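Local coordinates for hypothetical protein PP5205 (Pseudomonas putida, PDB 2G2X), which is of unknown function but folds as an EVE domain, related to the PUA and ASCH domains, and may therefore bind RNA or modified nucleic acid bases, at residues A34-F48 / L132-V146. Numbering follows the deposited sequence.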
loop_
_atom_site.group_PDB
_atom_site.type_symbol
_atom_site.label_atom_id
_atom_site.label_comp_id
_atom_site.label_asym_id
_atom_site.label_seq_id
_atom_site.Cartn_x
_atom_site.Cartn_y
_atom_site.Cartn_z
ATOM N N ALA A 34 -6.204 8.498 0.661
ATOM C CA ALA A 34 -5.709 7.145 0.445
ATOM C C ALA A 34 -6.895 6.251 0.097
ATOM O O ALA A 34 -6.798 5.385 -0.776
ATOM C CB ALA A 34 -4.997 6.630 1.693
ATOM N N ARG A 35 -8.017 6.470 0.780
ATOM C CA ARG A 35 -9.220 5.694 0.519
ATOM C C ARG A 35 -9.632 5.897 -0.933
ATOM O O ARG A 35 -9.922 4.933 -1.650
ATOM C CB ARG A 35 -10.372 6.144 1.420
ATOM C CG ARG A 35 -11.680 5.444 1.102
ATOM C CD ARG A 35 -12.884 6.228 1.590
ATOM N NE ARG A 35 -12.964 7.561 1.002
ATOM C CZ ARG A 35 -13.998 8.381 1.172
ATOM N NH1 ARG A 35 -15.031 7.993 1.911
ATOM N NH2 ARG A 35 -13.999 9.584 0.611
ATOM N N ASN A 36 -9.651 7.156 -1.363
ATOM C CA ASN A 36 -10.043 7.474 -2.732
ATOM C C ASN A 36 -9.150 6.777 -3.751
ATOM O O ASN A 36 -9.625 6.360 -4.804
ATOM C CB ASN A 36 -10.029 8.989 -2.959
ATOM C CG ASN A 36 -10.981 9.713 -2.037
ATOM O OD1 ASN A 36 -11.922 9.116 -1.513
ATOM N ND2 ASN A 36 -10.752 11.003 -1.838
ATOM N N PHE A 37 -7.863 6.641 -3.448
ATOM C CA PHE A 37 -6.989 5.958 -4.386
ATOM C C PHE A 37 -7.324 4.468 -4.411
ATOM O O PHE A 37 -7.268 3.841 -5.467
ATOM C CB PHE A 37 -5.518 6.177 -4.032
ATOM C CG PHE A 37 -5.006 7.549 -4.395
ATOM C CD1 PHE A 37 -5.335 8.129 -5.624
ATOM C CD2 PHE A 37 -4.166 8.250 -3.521
ATOM C CE1 PHE A 37 -4.836 9.396 -5.988
ATOM C CE2 PHE A 37 -3.659 9.510 -3.867
ATOM C CZ PHE A 37 -3.995 10.086 -5.104
ATOM N N LEU A 38 -7.676 3.901 -3.258
ATOM C CA LEU A 38 -8.049 2.488 -3.204
ATOM C C LEU A 38 -9.234 2.257 -4.122
ATOM O O LEU A 38 -9.294 1.254 -4.824
ATOM C CB LEU A 38 -8.469 2.051 -1.794
ATOM C CG LEU A 38 -7.457 1.839 -0.671
ATOM C CD1 LEU A 38 -8.171 1.223 0.535
ATOM C CD2 LEU A 38 -6.343 0.923 -1.139
ATOM N N ARG A 39 -10.182 3.187 -4.105
ATOM C CA ARG A 39 -11.379 3.065 -4.928
ATOM C C ARG A 39 -11.120 3.242 -6.416
ATOM O O ARG A 39 -12.002 3.012 -7.238
ATOM C CB ARG A 39 -12.434 4.065 -4.445
ATOM C CG ARG A 39 -12.945 3.734 -3.045
ATOM C CD ARG A 39 -13.872 4.803 -2.493
ATOM N NE ARG A 39 -14.544 4.330 -1.287
ATOM C CZ ARG A 39 -15.511 4.986 -0.657
ATOM N NH1 ARG A 39 -15.928 6.161 -1.113
ATOM N NH2 ARG A 39 -16.080 4.449 0.413
ATOM N N ALA A 40 -9.909 3.650 -6.762
ATOM C CA ALA A 40 -9.554 3.844 -8.159
ATOM C C ALA A 40 -8.833 2.615 -8.693
ATOM O O ALA A 40 -8.647 2.471 -9.898
ATOM C CB ALA A 40 -8.665 5.075 -8.310
HETATM N N MSE A 41 -8.434 1.725 -7.791
HETATM C CA MSE A 41 -7.720 0.518 -8.185
HETATM C C MSE A 41 -8.581 -0.480 -8.926
HETATM O O MSE A 41 -9.794 -0.536 -8.737
HETATM C CB MSE A 41 -7.096 -0.154 -6.958
HETATM C CG MSE A 41 -5.964 0.657 -6.338
HETATM SE SE MSE A 41 -5.304 -0.073 -4.675
HETATM C CE MSE A 41 -3.887 1.178 -4.317
ATOM N N SER A 42 -7.941 -1.262 -9.787
ATOM C CA SER A 42 -8.630 -2.295 -10.549
ATOM C C SER A 42 -7.934 -3.626 -10.288
ATOM O O SER A 42 -6.754 -3.648 -9.929
ATOM C CB SER A 42 -8.578 -1.982 -12.046
ATOM O OG SER A 42 -9.281 -0.783 -12.338
ATOM N N VAL A 43 -8.665 -4.727 -10.457
ATOM C CA VAL A 43 -8.085 -6.050 -10.266
ATOM C C VAL A 43 -6.994 -6.222 -11.321
ATOM O O VAL A 43 -7.206 -5.925 -12.496
ATOM C CB VAL A 43 -9.149 -7.160 -10.430
ATOM C CG1 VAL A 43 -8.482 -8.525 -10.400
ATOM C CG2 VAL A 43 -10.186 -7.059 -9.301
ATOM N N GLY A 44 -5.824 -6.685 -10.899
ATOM C CA GLY A 44 -4.725 -6.840 -11.835
ATOM C C GLY A 44 -3.717 -5.705 -11.681
ATOM O O GLY A 44 -2.582 -5.806 -12.154
ATOM N N ASP A 45 -4.125 -4.614 -11.037
ATOM C CA ASP A 45 -3.209 -3.504 -10.826
ATOM C C ASP A 45 -2.109 -4.018 -9.910
ATOM O O ASP A 45 -2.334 -4.906 -9.085
ATOM C CB ASP A 45 -3.908 -2.310 -10.158
ATOM C CG ASP A 45 -4.713 -1.462 -11.138
ATOM O OD1 ASP A 45 -4.643 -1.705 -12.361
ATOM O OD2 ASP A 45 -5.415 -0.539 -10.679
ATOM N N GLU A 46 -0.914 -3.469 -10.057
ATOM C CA GLU A 46 0.196 -3.886 -9.222
ATOM C C GLU A 46 0.652 -2.703 -8.396
ATOM O O GLU A 46 0.448 -1.553 -8.788
ATOM C CB GLU A 46 1.328 -4.410 -10.101
ATOM C CG GLU A 46 0.915 -5.638 -10.884
ATOM C CD GLU A 46 1.922 -6.050 -11.933
ATOM O OE1 GLU A 46 2.163 -5.250 -12.860
ATOM O OE2 GLU A 46 2.462 -7.176 -11.831
ATOM N N PHE A 47 1.245 -2.975 -7.242
ATOM C CA PHE A 47 1.723 -1.893 -6.394
ATOM C C PHE A 47 3.005 -2.273 -5.665
ATOM O O PHE A 47 3.255 -3.442 -5.393
ATOM C CB PHE A 47 0.655 -1.495 -5.360
ATOM C CG PHE A 47 0.335 -2.583 -4.344
ATOM C CD1 PHE A 47 -0.614 -3.568 -4.621
ATOM C CD2 PHE A 47 0.977 -2.606 -3.106
ATOM C CE1 PHE A 47 -0.926 -4.559 -3.675
ATOM C CE2 PHE A 47 0.679 -3.590 -2.151
ATOM C CZ PHE A 47 -0.276 -4.568 -2.436
ATOM N N PHE A 48 3.827 -1.276 -5.363
ATOM C CA PHE A 48 5.047 -1.522 -4.618
ATOM C C PHE A 48 4.649 -1.672 -3.152
ATOM O O PHE A 48 3.887 -0.860 -2.615
ATOM C CB PHE A 48 6.029 -0.356 -4.787
ATOM C CG PHE A 48 6.676 -0.308 -6.150
ATOM C CD1 PHE A 48 7.320 -1.433 -6.663
ATOM C CD2 PHE A 48 6.626 0.847 -6.926
ATOM C CE1 PHE A 48 7.908 -1.415 -7.937
ATOM C CE2 PHE A 48 7.207 0.883 -8.200
ATOM C CZ PHE A 48 7.851 -0.255 -8.706
ATOM N N LEU A 132 0.473 10.191 3.446
ATOM C CA LEU A 132 -0.300 9.351 2.535
ATOM C C LEU A 132 0.279 7.932 2.491
ATOM O O LEU A 132 1.455 7.750 2.188
ATOM C CB LEU A 132 -0.272 9.980 1.141
ATOM C CG LEU A 132 -1.331 9.558 0.129
ATOM C CD1 LEU A 132 -2.701 10.005 0.619
ATOM C CD2 LEU A 132 -1.010 10.188 -1.228
ATOM N N SER A 133 -0.549 6.932 2.786
ATOM C CA SER A 133 -0.103 5.536 2.790
ATOM C C SER A 133 -0.497 4.777 1.529
ATOM O O SER A 133 -0.142 3.609 1.363
ATOM C CB SER A 133 -0.675 4.803 4.002
ATOM O OG SER A 133 -2.081 4.651 3.873
ATOM N N VAL A 134 -1.249 5.435 0.654
ATOM C CA VAL A 134 -1.692 4.829 -0.597
ATOM C C VAL A 134 -1.528 5.897 -1.653
ATOM O O VAL A 134 -1.969 7.026 -1.462
ATOM C CB VAL A 134 -3.179 4.410 -0.539
ATOM C CG1 VAL A 134 -3.599 3.808 -1.873
ATOM C CG2 VAL A 134 -3.401 3.409 0.593
HETATM N N MSE A 135 -0.907 5.550 -2.774
HETATM C CA MSE A 135 -0.677 6.547 -3.810
HETATM C C MSE A 135 -0.483 5.944 -5.189
HETATM O O MSE A 135 -0.086 4.791 -5.330
HETATM C CB MSE A 135 0.571 7.349 -3.455
HETATM C CG MSE A 135 1.821 6.480 -3.419
HETATM SE SE MSE A 135 3.403 7.318 -2.665
HETATM C CE MSE A 135 2.930 7.202 -0.792
ATOM N N PRO A 136 -0.775 6.723 -6.236
ATOM C CA PRO A 136 -0.589 6.196 -7.586
ATOM C C PRO A 136 0.889 6.288 -7.941
ATOM O O PRO A 136 1.633 7.052 -7.324
ATOM C CB PRO A 136 -1.437 7.134 -8.437
ATOM C CG PRO A 136 -1.291 8.446 -7.716
ATOM C CD PRO A 136 -1.474 8.021 -6.267
ATOM N N VAL A 137 1.311 5.500 -8.922
ATOM C CA VAL A 137 2.694 5.509 -9.388
ATOM C C VAL A 137 2.621 5.568 -10.904
ATOM O O VAL A 137 1.929 4.759 -11.529
ATOM C CB VAL A 137 3.455 4.219 -8.985
ATOM C CG1 VAL A 137 4.847 4.208 -9.634
ATOM C CG2 VAL A 137 3.571 4.130 -7.462
ATOM N N THR A 138 3.319 6.529 -11.498
ATOM C CA THR A 138 3.303 6.658 -12.947
ATOM C C THR A 138 4.218 5.601 -13.549
ATOM O O THR A 138 5.180 5.163 -12.914
ATOM C CB THR A 138 3.809 8.040 -13.413
ATOM O OG1 THR A 138 5.210 8.149 -13.135
ATOM C CG2 THR A 138 3.048 9.171 -12.701
ATOM N N PRO A 139 3.928 5.176 -14.784
ATOM C CA PRO A 139 4.748 4.165 -15.459
ATOM C C PRO A 139 6.225 4.546 -15.423
ATOM O O PRO A 139 7.093 3.695 -15.208
ATOM C CB PRO A 139 4.183 4.156 -16.878
ATOM C CG PRO A 139 2.719 4.438 -16.646
ATOM C CD PRO A 139 2.776 5.568 -15.618
ATOM N N GLU A 140 6.496 5.834 -15.622
ATOM C CA GLU A 140 7.861 6.359 -15.620
ATOM C C GLU A 140 8.502 6.204 -14.245
ATOM O O GLU A 140 9.691 5.907 -14.139
ATOM C CB GLU A 140 7.867 7.842 -16.018
ATOM C CG GLU A 140 7.282 8.139 -17.391
ATOM C CD GLU A 140 5.795 7.804 -17.501
ATOM O OE1 GLU A 140 4.989 8.354 -16.715
ATOM O OE2 GLU A 140 5.432 6.989 -18.383
ATOM N N GLN A 141 7.712 6.428 -13.196
ATOM C CA GLN A 141 8.204 6.296 -11.827
ATOM C C GLN A 141 8.403 4.815 -11.519
ATOM O O GLN A 141 9.326 4.439 -10.804
ATOM C CB GLN A 141 7.213 6.923 -10.832
ATOM C CG GLN A 141 7.099 8.445 -10.945
ATOM C CD GLN A 141 5.955 9.014 -10.117
ATOM O OE1 GLN A 141 4.992 8.314 -9.809
ATOM N NE2 GLN A 141 6.049 10.293 -9.772
ATOM N N TRP A 142 7.534 3.977 -12.075
ATOM C CA TRP A 142 7.629 2.535 -11.870
ATOM C C TRP A 142 8.955 2.049 -12.457
ATOM O O TRP A 142 9.672 1.253 -11.844
ATOM C CB TRP A 142 6.439 1.834 -12.554
ATOM C CG TRP A 142 6.366 0.344 -12.330
ATOM C CD1 TRP A 142 7.008 -0.626 -13.043
ATOM C CD2 TRP A 142 5.638 -0.338 -11.295
ATOM N NE1 TRP A 142 6.727 -1.865 -12.520
ATOM C CE2 TRP A 142 5.888 -1.718 -11.446
ATOM C CE3 TRP A 142 4.798 0.086 -10.255
ATOM C CZ2 TRP A 142 5.328 -2.686 -10.589
ATOM C CZ3 TRP A 142 4.241 -0.871 -9.404
ATOM C CH2 TRP A 142 4.509 -2.242 -9.580
ATOM N N ALA A 143 9.279 2.553 -13.644
ATOM C CA ALA A 143 10.510 2.180 -14.333
ATOM C C ALA A 143 11.759 2.564 -13.547
ATOM O O ALA A 143 12.697 1.774 -13.445
ATOM C CB ALA A 143 10.554 2.826 -15.722
ATOM N N VAL A 144 11.793 3.770 -12.991
ATOM C CA VAL A 144 12.981 4.154 -12.245
ATOM C C VAL A 144 13.145 3.256 -11.018
ATOM O O VAL A 144 14.260 2.851 -10.686
ATOM C CB VAL A 144 12.952 5.651 -11.810
ATOM C CG1 VAL A 144 12.558 6.526 -12.987
ATOM C CG2 VAL A 144 12.018 5.849 -10.651
ATOM N N ILE A 145 12.038 2.918 -10.365
ATOM C CA ILE A 145 12.111 2.066 -9.185
ATOM C C ILE A 145 12.553 0.635 -9.491
ATOM O O ILE A 145 13.364 0.075 -8.754
ATOM C CB ILE A 145 10.771 2.056 -8.430
ATOM C CG1 ILE A 145 10.530 3.443 -7.821
ATOM C CG2 ILE A 145 10.779 0.979 -7.357
ATOM C CD1 ILE A 145 9.097 3.701 -7.410
ATOM N N VAL A 146 12.033 0.038 -10.565
ATOM C CA VAL A 146 12.441 -1.323 -10.917
ATOM C C VAL A 146 13.886 -1.301 -11.397
ATOM O O VAL A 146 14.595 -2.299 -11.309
ATOM C CB VAL A 146 11.550 -1.949 -12.034
ATOM C CG1 VAL A 146 10.137 -2.163 -11.518
ATOM C CG2 VAL A 146 11.534 -1.056 -13.255
#
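Phe48, on strand 46-51 of this PUA-like EVE domain, is sandwiched between Trp142 and Ile145 of helix 139-148, a worked example of an aromatic ring fixed through both its faces. The Phe48 ring stacks face to face on the six-membered ring of Trp142, planes at 18° and centroids 3.9 Å apart, while Ile145 CG2 makes a CH-pi contact with the opposite face of Phe48, offset toward the rim and 3.7 Å from the ring centroid. With CG anti to the backbone N (chi1 -176°), the indole of Trp142 extends to the strand, and Tyr3 of strand 3-8 also stacks on it. An alanine in place of Trp142 is likely to leave one face of Phe48 without its stacking partner and let that ring shift. The more solvent-accessible margin is looser, with Glu46 offering just its CB to Trp142 CH2 at 3.9 Å. Further along, edge strand 134-136 packs on helix 32-38: the CB atoms of Ala34 and Val134 meet at 3.6 Å, and the terminal methyl CE of selenomethionine Met41 touches Val134 CG1 in the buried interior. Phe37, though partly exposed, is closely packed: Leu132 CD2 lies at its ring edge, and Pro136 CD makes a CH-pi contact over the ring centre, 3.5 Å from the centroid of Phe37 and 13° off the ring normal.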